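Local coordinates for protein NEQ263 (Nanoarchaeum equitans Kin4-M, PDB 5BN3) that builds the core of an archaeal ATP synthase together with its partner NeqA and contacts the ADP bound at the interface between them, at residues L111-S116 with L145-N150; I115-V120 with P316-L321; A121-K126 with R326-G331; G127-I132 with I298-Y303. One frame throughout, in Å; residues are numbered along the deposited sequence.

Contact 1 of 4, residues L111-S116 with L145-N150; sequences LYTGIS and LQIARN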
loop_
_atom_site.group_PDB
_atom_site.type_symbol
_atom_site.label_atom_id
_atom_site.label_comp_id
_atom_site.label_asym_id
_atom_site.label_seq_id
_atom_site.Cartn_x
_atom_site.Cartn_y
_atom_site.Cartn_z
ATOM N N LEU B 111 30.244 4.053 30.184
ATOM C CA LEU B 111 31.041 5.151 29.643
ATOM C C LEU B 111 30.245 6.438 29.813
ATOM O O LEU B 111 29.260 6.664 29.105
ATOM C CB LEU B 111 31.339 4.928 28.157
ATOM C CG LEU B 111 32.275 3.789 27.750
ATOM C CD1 LEU B 111 32.246 3.586 26.246
ATOM C CD2 LEU B 111 33.690 4.084 28.202
ATOM N N TYR B 112 30.658 7.287 30.748
ATOM C CA TYR B 112 29.919 8.521 31.001
ATOM C C TYR B 112 30.111 9.573 29.910
ATOM O O TYR B 112 31.236 9.948 29.572
ATOM C CB TYR B 112 30.238 9.076 32.392
ATOM C CG TYR B 112 29.531 8.305 33.473
ATOM C CD1 TYR B 112 28.193 8.538 33.747
ATOM C CD2 TYR B 112 30.188 7.324 34.200
ATOM C CE1 TYR B 112 27.536 7.832 34.718
ATOM C CE2 TYR B 112 29.534 6.611 35.179
ATOM C CZ TYR B 112 28.208 6.873 35.430
ATOM O OH TYR B 112 27.534 6.178 36.396
ATOM N N THR B 113 28.992 10.035 29.364
ATOM C CA THR B 113 28.995 10.988 28.264
ATOM C C THR B 113 28.963 12.417 28.775
ATOM O O THR B 113 29.365 13.341 28.071
ATOM C CB THR B 113 27.784 10.770 27.333
ATOM O OG1 THR B 113 26.573 11.079 28.035
ATOM C CG2 THR B 113 27.734 9.330 26.859
ATOM N N GLY B 114 28.473 12.593 29.999
ATOM C CA GLY B 114 28.308 13.919 30.565
ATOM C C GLY B 114 26.984 14.533 30.157
ATOM O O GLY B 114 26.681 15.677 30.500
ATOM N N ILE B 115 26.196 13.759 29.417
ATOM C CA ILE B 115 24.890 14.196 28.941
ATOM C C ILE B 115 23.793 13.548 29.788
ATOM O O ILE B 115 23.634 12.328 29.774
ATOM C CB ILE B 115 24.708 13.820 27.455
ATOM C CG1 ILE B 115 25.850 14.412 26.618
ATOM C CG2 ILE B 115 23.363 14.296 26.937
ATOM C CD1 ILE B 115 25.975 13.813 25.229
ATOM N N SER B 116 23.038 14.368 30.517
ATOM C CA SER B 116 22.049 13.875 31.476
ATOM C C SER B 116 20.986 12.973 30.858
ATOM O O SER B 116 20.656 11.926 31.411
ATOM C CB SER B 116 21.368 15.046 32.184
ATOM O OG SER B 116 22.315 15.859 32.848
ATOM N N LEU B 145 29.343 13.908 18.248
ATOM C CA LEU B 145 30.606 14.576 18.545
ATOM C C LEU B 145 30.750 14.888 20.029
ATOM O O LEU B 145 31.837 14.760 20.592
ATOM C CB LEU B 145 30.738 15.860 17.722
ATOM C CG LEU B 145 31.033 15.663 16.235
ATOM C CD1 LEU B 145 31.035 16.987 15.492
ATOM C CD2 LEU B 145 32.369 14.974 16.084
ATOM N N GLN B 146 29.656 15.301 20.661
ATOM C CA GLN B 146 29.676 15.584 22.094
ATOM C C GLN B 146 29.916 14.302 22.892
ATOM O O GLN B 146 30.595 14.316 23.920
ATOM C CB GLN B 146 28.373 16.270 22.535
ATOM C CG GLN B 146 28.376 16.698 24.000
ATOM C CD GLN B 146 27.178 17.553 24.374
ATOM O OE1 GLN B 146 26.279 17.773 23.565
ATOM N NE2 GLN B 146 27.166 18.043 25.612
ATOM N N ILE B 147 29.369 13.191 22.406
ATOM C CA ILE B 147 29.606 11.891 23.026
ATOM C C ILE B 147 31.065 11.475 22.848
ATOM O O ILE B 147 31.735 11.117 23.816
ATOM C CB ILE B 147 28.683 10.807 22.429
ATOM C CG1 ILE B 147 27.248 10.991 22.930
ATOM C CG2 ILE B 147 29.178 9.421 22.793
ATOM C CD1 ILE B 147 26.239 10.098 22.224
ATOM N N ALA B 148 31.550 11.531 21.611
ATOM C CA ALA B 148 32.927 11.154 21.300
ATOM C C ALA B 148 33.945 11.968 22.096
ATOM O O ALA B 148 34.978 11.443 22.519
ATOM C CB ALA B 148 33.184 11.294 19.812
ATOM N N ARG B 149 33.648 13.250 22.294
ATOM C CA ARG B 149 34.528 14.151 23.036
ATOM C C ARG B 149 34.760 13.676 24.470
ATOM O O ARG B 149 35.837 13.879 25.030
ATOM C CB ARG B 149 33.936 15.568 23.048
ATOM C CG ARG B 149 34.872 16.643 23.589
ATOM C CD ARG B 149 34.101 17.876 24.040
ATOM N NE ARG B 149 33.139 18.325 23.037
ATOM C CZ ARG B 149 31.971 18.892 23.324
ATOM N NH1 ARG B 149 31.617 19.081 24.588
ATOM N NH2 ARG B 149 31.155 19.266 22.350
ATOM N N ASN B 150 33.757 13.026 25.054
ATOM C CA ASN B 150 33.804 12.680 26.475
ATOM C C ASN B 150 34.102 11.214 26.813
ATOM O O ASN B 150 34.600 10.921 27.900
ATOM C CB ASN B 150 32.519 13.138 27.175
ATOM C CG ASN B 150 32.383 14.648 27.212
ATOM O OD1 ASN B 150 33.160 15.335 27.877
ATOM N ND2 ASN B 150 31.388 15.173 26.507
#

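Contact 2 of 4, residues I115-V120 with P316-L321; sequences ISSIDV and PPIDLL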
loop_
_atom_site.group_PDB
_atom_site.type_symbol
_atom_site.label_atom_id
_atom_site.label_comp_id
_atom_site.label_asym_id
_atom_site.label_seq_id
_atom_site.Cartn_x
_atom_site.Cartn_y
_atom_site.Cartn_z
ATOM N N ILE B 115 26.196 13.759 29.417
ATOM C CA ILE B 115 24.890 14.196 28.941
ATOM C C ILE B 115 23.793 13.548 29.788
ATOM O O ILE B 115 23.634 12.328 29.774
ATOM C CB ILE B 115 24.708 13.820 27.455
ATOM C CG1 ILE B 115 25.850 14.412 26.618
ATOM C CG2 ILE B 115 23.363 14.296 26.937
ATOM C CD1 ILE B 115 25.975 13.813 25.229
ATOM N N SER B 116 23.038 14.368 30.517
ATOM C CA SER B 116 22.049 13.875 31.476
ATOM C C SER B 116 20.986 12.973 30.858
ATOM O O SER B 116 20.656 11.926 31.411
ATOM C CB SER B 116 21.368 15.046 32.184
ATOM O OG SER B 116 22.315 15.859 32.848
ATOM N N SER B 117 20.450 13.388 29.715
ATOM C CA SER B 117 19.400 12.634 29.037
ATOM C C SER B 117 19.860 11.243 28.601
ATOM O O SER B 117 19.038 10.366 28.334
ATOM C CB SER B 117 18.862 13.424 27.843
ATOM O OG SER B 117 19.901 13.809 26.963
ATOM N N ILE B 118 21.174 11.044 28.540
ATOM C CA ILE B 118 21.741 9.729 28.254
ATOM C C ILE B 118 22.173 9.007 29.533
ATOM O O ILE B 118 21.717 7.899 29.810
ATOM C CB ILE B 118 22.957 9.839 27.309
ATOM C CG1 ILE B 118 22.512 10.278 25.910
ATOM C CG2 ILE B 118 23.700 8.513 27.232
ATOM C CD1 ILE B 118 23.658 10.441 24.925
ATOM N N ASP B 119 23.042 9.644 30.316
ATOM C CA ASP B 119 23.706 8.987 31.447
ATOM C C ASP B 119 22.794 8.383 32.523
ATOM O O ASP B 119 23.084 7.309 33.047
ATOM C CB ASP B 119 24.710 9.942 32.102
ATOM C CG ASP B 119 25.923 10.205 31.231
ATOM O OD1 ASP B 119 26.154 9.439 30.272
ATOM O OD2 ASP B 119 26.655 11.176 31.516
ATOM N N VAL B 120 21.709 9.072 32.862
ATOM C CA VAL B 120 20.827 8.598 33.927
ATOM C C VAL B 120 20.011 7.371 33.522
ATOM O O VAL B 120 20.159 6.299 34.102
ATOM C CB VAL B 120 19.874 9.711 34.415
ATOM C CG1 VAL B 120 18.941 9.176 35.481
ATOM C CG2 VAL B 120 20.672 10.882 34.960
ATOM N N PRO B 316 20.148 18.533 23.851
ATOM C CA PRO B 316 19.884 17.634 22.722
ATOM C C PRO B 316 18.446 17.133 22.739
ATOM O O PRO B 316 17.922 16.825 23.809
ATOM C CB PRO B 316 20.855 16.478 22.968
ATOM C CG PRO B 316 21.018 16.448 24.455
ATOM C CD PRO B 316 20.921 17.874 24.920
ATOM N N PRO B 317 17.811 17.049 21.560
ATOM C CA PRO B 317 16.382 16.731 21.479
ATOM C C PRO B 317 16.096 15.238 21.616
ATOM O O PRO B 317 15.457 14.652 20.738
ATOM C CB PRO B 317 16.008 17.218 20.079
ATOM C CG PRO B 317 17.260 17.004 19.282
ATOM C CD PRO B 317 18.409 17.259 20.227
ATOM N N ILE B 318 16.539 14.642 22.718
ATOM C CA ILE B 318 16.381 13.208 22.945
ATOM C C ILE B 318 15.026 12.834 23.552
ATOM O O ILE B 318 14.652 13.328 24.620
ATOM C CB ILE B 318 17.512 12.667 23.849
ATOM C CG1 ILE B 318 18.852 12.744 23.115
ATOM C CG2 ILE B 318 17.230 11.237 24.269
ATOM C CD1 ILE B 318 20.029 12.241 23.928
ATOM N N ASP B 319 14.299 11.958 22.861
ATOM C CA ASP B 319 13.058 11.390 23.381
ATOM C C ASP B 319 13.408 10.371 24.462
ATOM O O ASP B 319 13.915 9.289 24.164
ATOM C CB ASP B 319 12.272 10.724 22.241
ATOM C CG ASP B 319 10.859 10.320 22.645
ATOM O OD1 ASP B 319 10.660 9.799 23.766
ATOM O OD2 ASP B 319 9.936 10.515 21.824
ATOM N N LEU B 320 13.137 10.721 25.718
ATOM C CA LEU B 320 13.519 9.887 26.859
ATOM C C LEU B 320 12.823 8.532 26.880
ATOM O O LEU B 320 13.338 7.574 27.455
ATOM C CB LEU B 320 13.240 10.619 28.177
ATOM C CG LEU B 320 14.238 11.684 28.628
ATOM C CD1 LEU B 320 13.803 12.302 29.948
ATOM C CD2 LEU B 320 15.618 11.080 28.766
ATOM N N LEU B 321 11.655 8.451 26.252
ATOM C CA LEU B 321 10.844 7.241 26.328
ATOM C C LEU B 321 11.005 6.324 25.115
ATOM O O LEU B 321 10.935 5.103 25.243
ATOM C CB LEU B 321 9.375 7.600 26.570
ATOM C CG LEU B 321 9.151 8.303 27.911
ATOM C CD1 LEU B 321 7.695 8.667 28.123
ATOM C CD2 LEU B 321 9.633 7.410 29.027
#

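Contact 3 of 4, residues A121-K126 with R326-G331; sequences AHPLLK and RLAKNG. With ADP (adenosine-5'-diphosphate), chain C.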
loop_
_atom_site.group_PDB
_atom_site.type_symbol
_atom_site.label_atom_id
_atom_site.label_comp_id
_atom_site.label_asym_id
_atom_site.label_seq_id
_atom_site.Cartn_x
_atom_site.Cartn_y
_atom_site.Cartn_z
ATOM N N ALA B 121 19.164 7.526 32.511
ATOM C CA ALA B 121 18.228 6.466 32.149
ATOM C C ALA B 121 18.730 5.532 31.049
ATOM O O ALA B 121 18.334 4.373 30.997
ATOM C CB ALA B 121 16.891 7.058 31.763
ATOM N N HIS B 122 19.592 6.028 30.168
ATOM C CA HIS B 122 20.032 5.220 29.028
ATOM C C HIS B 122 21.547 5.206 28.821
ATOM O O HIS B 122 22.016 5.495 27.717
ATOM C CB HIS B 122 19.358 5.724 27.744
ATOM C CG HIS B 122 17.894 6.001 27.897
ATOM N ND1 HIS B 122 16.969 5.014 28.158
ATOM C CD2 HIS B 122 17.191 7.158 27.811
ATOM C CE1 HIS B 122 15.763 5.547 28.234
ATOM N NE2 HIS B 122 15.871 6.849 28.026
ATOM N N PRO B 123 22.319 4.856 29.869
ATOM C CA PRO B 123 23.773 4.998 29.741
ATOM C C PRO B 123 24.394 4.052 28.720
ATOM O O PRO B 123 23.918 2.927 28.534
ATOM C CB PRO B 123 24.285 4.661 31.145
ATOM C CG PRO B 123 23.238 3.779 31.728
ATOM C CD PRO B 123 21.934 4.285 31.172
ATOM N N LEU B 124 25.446 4.532 28.062
ATOM C CA LEU B 124 26.237 3.739 27.127
ATOM C C LEU B 124 27.285 2.940 27.894
ATOM O O LEU B 124 27.952 3.475 28.783
ATOM C CB LEU B 124 26.925 4.675 26.125
ATOM C CG LEU B 124 28.120 4.170 25.309
ATOM C CD1 LEU B 124 27.690 3.114 24.314
ATOM C CD2 LEU B 124 28.808 5.316 24.589
ATOM N N LEU B 125 27.427 1.661 27.561
ATOM C CA LEU B 125 28.421 0.808 28.213
ATOM C C LEU B 125 29.578 0.499 27.267
ATOM O O LEU B 125 29.404 0.501 26.050
ATOM C CB LEU B 125 27.780 -0.493 28.713
ATOM C CG LEU B 125 27.206 -0.505 30.133
ATOM C CD1 LEU B 125 26.182 0.585 30.332
ATOM C CD2 LEU B 125 26.589 -1.857 30.449
ATOM N N LYS B 126 30.761 0.241 27.821
ATOM C CA LYS B 126 31.930 -0.046 26.989
ATOM C C LYS B 126 31.777 -1.390 26.282
ATOM O O LYS B 126 31.585 -2.428 26.925
ATOM C CB LYS B 126 33.228 -0.014 27.806
ATOM C CG LYS B 126 34.482 0.097 26.939
ATOM C CD LYS B 126 35.735 0.386 27.762
ATOM C CE LYS B 126 36.223 -0.849 28.497
ATOM N NZ LYS B 126 37.524 -0.604 29.183
ATOM N N ARG B 326 19.797 -1.230 26.080
ATOM C CA ARG B 326 19.450 -2.581 26.528
ATOM C C ARG B 326 20.314 -3.086 27.675
ATOM O O ARG B 326 19.830 -3.789 28.560
ATOM C CB ARG B 326 19.533 -3.580 25.369
ATOM C CG ARG B 326 18.331 -3.574 24.450
ATOM C CD ARG B 326 18.514 -4.541 23.296
ATOM N NE ARG B 326 17.782 -4.107 22.109
ATOM C CZ ARG B 326 16.522 -4.436 21.843
ATOM N NH1 ARG B 326 15.847 -5.204 22.684
ATOM N NH2 ARG B 326 15.938 -3.997 20.737
ATOM N N LEU B 327 21.593 -2.732 27.652
ATOM C CA LEU B 327 22.548 -3.273 28.612
ATOM C C LEU B 327 22.739 -2.354 29.815
ATOM O O LEU B 327 23.489 -2.680 30.730
ATOM C CB LEU B 327 23.893 -3.539 27.929
ATOM C CG LEU B 327 23.863 -4.445 26.695
ATOM C CD1 LEU B 327 25.267 -4.709 26.177
ATOM C CD2 LEU B 327 23.175 -5.749 27.019
ATOM N N ALA B 328 22.041 -1.221 29.809
ATOM C CA ALA B 328 22.191 -0.185 30.835
ATOM C C ALA B 328 22.201 -0.714 32.269
ATOM O O ALA B 328 23.046 -0.323 33.073
ATOM C CB ALA B 328 21.106 0.865 30.675
ATOM N N LYS B 329 21.264 -1.606 32.578
ATOM C CA LYS B 329 21.131 -2.161 33.925
ATOM C C LYS B 329 22.387 -2.885 34.421
ATOM O O LYS B 329 22.650 -2.919 35.625
ATOM C CB LYS B 329 19.927 -3.085 33.991
ATOM N N ASN B 330 23.149 -3.468 33.497
ATOM C CA ASN B 330 24.387 -4.164 33.844
ATOM C C ASN B 330 25.419 -3.268 34.526
ATOM O O ASN B 330 26.264 -3.753 35.278
ATOM C CB ASN B 330 25.023 -4.795 32.598
ATOM C CG ASN B 330 24.203 -5.930 32.028
ATOM O OD1 ASN B 330 23.291 -6.442 32.675
ATOM N ND2 ASN B 330 24.535 -6.343 30.808
ATOM N N GLY B 331 25.362 -1.967 34.257
ATOM C CA GLY B 331 26.370 -1.055 34.765
ATOM C C GLY B 331 25.912 -0.106 35.856
ATOM O O GLY B 331 26.714 0.659 36.392
HETATM P PB ADP C . 13.252 -7.521 22.394
HETATM O O1B ADP C . 11.759 -7.627 22.229
HETATM O O2B ADP C . 13.964 -8.839 22.527
HETATM O O3B ADP C . 13.894 -6.554 21.432
HETATM P PA ADP C . 14.336 -7.297 25.052
HETATM O O1A ADP C . 13.892 -8.640 25.552
HETATM O O2A ADP C . 15.774 -7.086 24.653
HETATM O O3A ADP C . 13.373 -6.823 23.847
HETATM O "O5'" ADP C . 13.961 -6.210 26.179
HETATM C "C5'" ADP C . 14.087 -4.818 25.893
HETATM C "C4'" ADP C . 14.347 -4.043 27.180
HETATM O "O4'" ADP C . 13.244 -4.193 28.083
HETATM C "C3'" ADP C . 15.592 -4.578 27.864
HETATM O "O3'" ADP C . 16.495 -3.497 28.116
HETATM C "C2'" ADP C . 15.097 -5.181 29.161
HETATM O "O2'" ADP C . 15.953 -4.844 30.252
HETATM C "C1'" ADP C . 13.708 -4.603 29.370
HETATM N N9 ADP C . 12.815 -5.642 29.936
HETATM C C8 ADP C . 12.072 -6.518 29.234
HETATM N N7 ADP C . 11.372 -7.334 30.063
HETATM C C5 ADP C . 11.663 -6.976 31.328
HETATM C C6 ADP C . 11.266 -7.426 32.681
HETATM N N6 ADP C . 10.389 -8.448 32.855
HETATM N N1 ADP C . 11.809 -6.772 33.734
HETATM C C2 ADP C . 12.678 -5.755 33.575
HETATM N N3 ADP C . 13.082 -5.298 32.377
HETATM C C4 ADP C . 12.615 -5.858 31.237
#

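Contact 4 of 4, residues G127-I132 with I298-Y303; sequences GQKIAI and ITEGQY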
loop_
_atom_site.group_PDB
_atom_site.type_symbol
_atom_site.label_atom_id
_atom_site.label_comp_id
_atom_site.label_asym_id
_atom_site.label_seq_id
_atom_site.Cartn_x
_atom_site.Cartn_y
_atom_site.Cartn_z
ATOM N N GLY B 127 31.853 -1.363 24.954
ATOM C CA GLY B 127 31.656 -2.558 24.157
ATOM C C GLY B 127 30.244 -2.658 23.612
ATOM O O GLY B 127 29.926 -3.565 22.847
ATOM N N GLN B 128 29.389 -1.721 24.002
ATOM C CA GLN B 128 28.002 -1.736 23.543
ATOM C C GLN B 128 27.884 -1.189 22.122
ATOM O O GLN B 128 28.694 -0.363 21.686
ATOM C CB GLN B 128 27.120 -0.921 24.498
ATOM C CG GLN B 128 25.617 -1.071 24.284
ATOM C CD GLN B 128 24.802 -0.371 25.362
ATOM O OE1 GLN B 128 25.355 0.267 26.258
ATOM N NE2 GLN B 128 23.482 -0.491 25.279
ATOM N N LYS B 129 26.888 -1.681 21.391
ATOM C CA LYS B 129 26.519 -1.083 20.119
ATOM C C LYS B 129 25.163 -0.406 20.295
ATOM O O LYS B 129 24.181 -1.044 20.686
ATOM C CB LYS B 129 26.477 -2.134 19.000
ATOM C CG LYS B 129 25.681 -3.385 19.339
ATOM C CD LYS B 129 25.620 -4.339 18.162
ATOM C CE LYS B 129 24.713 -5.515 18.460
ATOM N NZ LYS B 129 25.262 -6.424 19.499
ATOM N N ILE B 130 25.117 0.894 20.037
ATOM C CA ILE B 130 23.882 1.647 20.205
ATOM C C ILE B 130 23.752 2.728 19.136
ATOM O O ILE B 130 24.691 3.481 18.882
ATOM C CB ILE B 130 23.774 2.239 21.631
ATOM C CG1 ILE B 130 22.532 3.116 21.767
ATOM C CG2 ILE B 130 25.012 3.034 21.972
ATOM C CD1 ILE B 130 22.015 3.190 23.191
ATOM N N ALA B 131 22.588 2.786 18.496
ATOM C CA ALA B 131 22.393 3.681 17.363
ATOM C C ALA B 131 21.811 5.029 17.766
ATOM O O ALA B 131 21.192 5.162 18.821
ATOM C CB ALA B 131 21.507 3.023 16.327
ATOM N N ILE B 132 22.019 6.031 16.919
ATOM C CA ILE B 132 21.292 7.288 17.030
ATOM C C ILE B 132 20.332 7.376 15.843
ATOM O O ILE B 132 20.763 7.316 14.689
ATOM C CB ILE B 132 22.243 8.504 17.026
ATOM C CG1 ILE B 132 23.215 8.435 18.209
ATOM C CG2 ILE B 132 21.453 9.808 17.080
ATOM C CD1 ILE B 132 24.285 9.510 18.178
ATOM N N ILE B 298 18.677 -4.961 15.865
ATOM C CA ILE B 298 20.061 -5.433 15.963
ATOM C C ILE B 298 20.881 -4.731 17.047
ATOM O O ILE B 298 21.486 -5.391 17.892
ATOM C CB ILE B 298 20.802 -5.295 14.619
ATOM C CG1 ILE B 298 20.079 -6.099 13.539
ATOM C CG2 ILE B 298 22.237 -5.784 14.753
ATOM C CD1 ILE B 298 20.420 -5.665 12.129
ATOM N N THR B 299 20.923 -3.402 17.015
ATOM C CA THR B 299 21.679 -2.658 18.023
ATOM C C THR B 299 21.110 -2.889 19.417
ATOM O O THR B 299 19.956 -3.295 19.571
ATOM C CB THR B 299 21.759 -1.139 17.716
ATOM O OG1 THR B 299 20.442 -0.575 17.677
ATOM C CG2 THR B 299 22.458 -0.898 16.388
ATOM N N GLU B 300 21.928 -2.637 20.433
ATOM C CA GLU B 300 21.502 -2.855 21.807
ATOM C C GLU B 300 20.888 -1.579 22.366
ATOM O O GLU B 300 21.284 -1.084 23.423
ATOM C CB GLU B 300 22.670 -3.365 22.655
ATOM C CG GLU B 300 23.054 -4.803 22.304
ATOM C CD GLU B 300 24.508 -5.136 22.579
ATOM O OE1 GLU B 300 25.310 -4.209 22.828
ATOM O OE2 GLU B 300 24.849 -6.338 22.537
ATOM N N GLY B 301 19.907 -1.061 21.634
ATOM C CA GLY B 301 19.237 0.166 22.007
ATOM C C GLY B 301 19.459 1.274 20.998
ATOM O O GLY B 301 20.157 1.094 19.993
ATOM N N GLN B 302 18.862 2.431 21.265
ATOM C CA GLN B 302 18.993 3.571 20.372
ATOM C C GLN B 302 18.653 4.871 21.083
ATOM O O GLN B 302 17.809 4.896 21.981
ATOM C CB GLN B 302 18.096 3.394 19.138
ATOM C CG GLN B 302 16.592 3.437 19.427
ATOM C CD GLN B 302 16.067 2.163 20.057
ATOM O OE1 GLN B 302 16.530 1.065 19.745
ATOM N NE2 GLN B 302 15.087 2.303 20.949
ATOM N N TYR B 303 19.323 5.947 20.684
ATOM C CA TYR B 303 18.947 7.281 21.130
ATOM C C TYR B 303 18.124 7.952 20.031
ATOM O O TYR B 303 18.629 8.220 18.939
ATOM C CB TYR B 303 20.188 8.113 21.463
ATOM C CG TYR B 303 21.091 7.474 22.497
ATOM C CD1 TYR B 303 20.619 7.171 23.766
ATOM C CD2 TYR B 303 22.417 7.184 22.207
ATOM C CE1 TYR B 303 21.439 6.589 24.715
ATOM C CE2 TYR B 303 23.247 6.603 23.154
ATOM C CZ TYR B 303 22.749 6.310 24.404
ATOM O OH TYR B 303 23.559 5.729 25.352
HETATM O O HOH W 1 27.997 -5.234 22.140
#

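Contact 1 of 4, residues L111-S116 with L145-N150
Ile115, Gln146 and Ile147 make the apolar part of this contact. Ile115 carries CG1 beside its own backbone N, anti to the carbonyl carbon (chi1 -56°), and the extended chain beyond brings CD1 to 3.9 Å from Ile147 CG1 and to 3.9 Å from Gln146 CG. The Ile115 and Ile147 side chains meet at about a right angle, while Thr113 CG2 lies more loosely, 4.3 Å from Ile147 CG1. The amide end of Gln146 runs on past Ile115 to a hydrogen bond with Tyr315. In the P-loop NTPase-type domain, this joins helix 140-151, which follows core strand 131-134, to the loop leading into the short helix 116-119. The polar group is centred on Asn150: its ND2 gives a hydrogen bond to Gln146 O at 2.8 Å, with the acceptor tilted 32° out of the amide plane. The same ND2 is 3.1 Å from Thr113 O, but at an angle too poor for a bond. With the amide of Asn150 replaced by an alanine's methyl, Gln146 O would probably lose this side-chain donor and a gap would open where ND2 lay beside Thr113 O. Thr113 OG1 closes an ST turn by accepting Ile115 N at 3.0 Å, and also bonds Asp119.

Contact 2 of 4, residues I115-V120 with P316-L321
Ser117 sits on the short helix 116-119, with Ile115 at the N-cap position, and packs against the loop that leads from helix 307-311 to strand 324-325 in the nucleotide-binding domain. Ile115 O takes both Ile118 N and Asp119 N, which fixes the start of the helix. The opposing loop is bent in its own right, with a cis peptide bond before Pro316. With chi1 at 54°, Ser117 OG stands between its backbone N and carbonyl carbon, a position that turns OG toward the 316-318 loop, where it meets carbon from two residues: Ile318 CD1 at 3.4 Å and Pro316 CG at 3.8 Å. Ile318 reaches it as a fully extended chain (chi2 180°), and the same CD1 lies 3.7 Å from Ile118 CG1, where the two isoleucines cross at about a right angle. Ile115 CG2, anti to the backbone N, passes Pro316 CG at 4.0 Å, the two side chains running in opposite senses. Leu320, itself covered by Val379 and Ile384 of helix 367-384, approaches the backbone of Ser117, its CD2 methyl 3.5 Å from Ser117 O.

Contact 3 of 4, residues A121-K126 with R326-G331
Pro123 and Ala328 bring the two backbones nearest, with CA atoms 5.5 Å apart; 121-126 is extended with a weakly bonded strand at 124-125, whereas 328-330 have helical angles without regular helix bonding. The packing between them is mostly aliphatic. Ala328 CB lies against Pro123 CD and CG, 3.6 Å from CD, and Leu125 spreads its two methyls over the turn: CD1 is 4.1 Å from Ala328 CA, and CD2 also presses closely on a carbonyl, 3.2 Å from Leu327 O. Arg326, just before these residues, points away from 121-126, its chain extended from CG to NE, and reaches the ADP held by the neighbouring alpha chain, whose Lys229 also bonds the nucleotide. NH1 donates to the beta-phosphate oxygen O3B at 2.7 Å and 142°; a weak bond of 2.7 Å runs from NH1 to the alpha-phosphate oxygen O2A. Arg326 NH2 is tied to Gly296 O, which helps to fix the turn of the guanidinium. A leucine in place of Arg326 would probably leave O3B and O2A without this cationic donor from across the interface. One nitrogen spanning both phosphates from a second subunit is consistent with an arginine finger, which would make the nucleotide site sensitive to how the subunits are placed.

Contact 4 of 4, residues G127-I132 with I298-Y303
Parallel strands 131-134 and 301-304 are neighbours in the central sheet of the P-loop NTPase-type domain, and this contact is where their pairing begins. Ala131 sits between two residues of the partner strand: its N makes a weak 3.3 Å bond to Gly301 O, while its O accepts Tyr303 N at 2.8 Å and also receives a CA-H...O contact from Gln302. Ahead of the strands, where Glu300 is the centre of an inverse gamma turn, Glu300 N donates to Lys129 O at 2.8 Å. Gln128 extends its chain so that NE2 reaches Glu300 O at 2.9 Å, nearly in its own amide plane, while its OE1 takes Leu125 N. Ile130 turns CG1 anti to the backbone N (chi1 176°), which lays CD1 over the Tyr303 ring as a CH-pi contact, 3.7 Å from the ring centroid and 23° off the normal. The Glu300 carboxylate splits its duties. OE1 takes a straight but weak bond from Lys129 N (3.3 Å, 171°) and a water shared with Gly127 O; OE2 forms a salt bridge with Lys129 NZ at 3.1 Å and bonds Asn255 of the neighbouring alpha chain. Lys129 NZ also pairs with Glu264, and having two carboxylates as partners probably stabilises its charge; Glu300, through Asn255, carries the network to the subunit interface.

Contacts 1 and 2 share Ile115 and Ser116, with centres 11 Å apart, and are joined further by Gly114 N and Asp119 OD2 at 2.8 Å. His122 then links three contacts: its NE2 is 2.7 Å from Leu320 O of contact 2, and its O lies 2.8 Å from Tyr303 OH of contact 4. Leu111 N and Leu124 O, 2.7 Å apart, bring contact 1 to contact 3. The ADP is reached through contact 3, whose centre is 10 Å from that of contact 4. Arg326 N is 3.0 Å from Glu300 O, so contact 4 probably acts as a second shell, helping to position Arg326, while contacts 1 and 2 lie farther from the nucleotide.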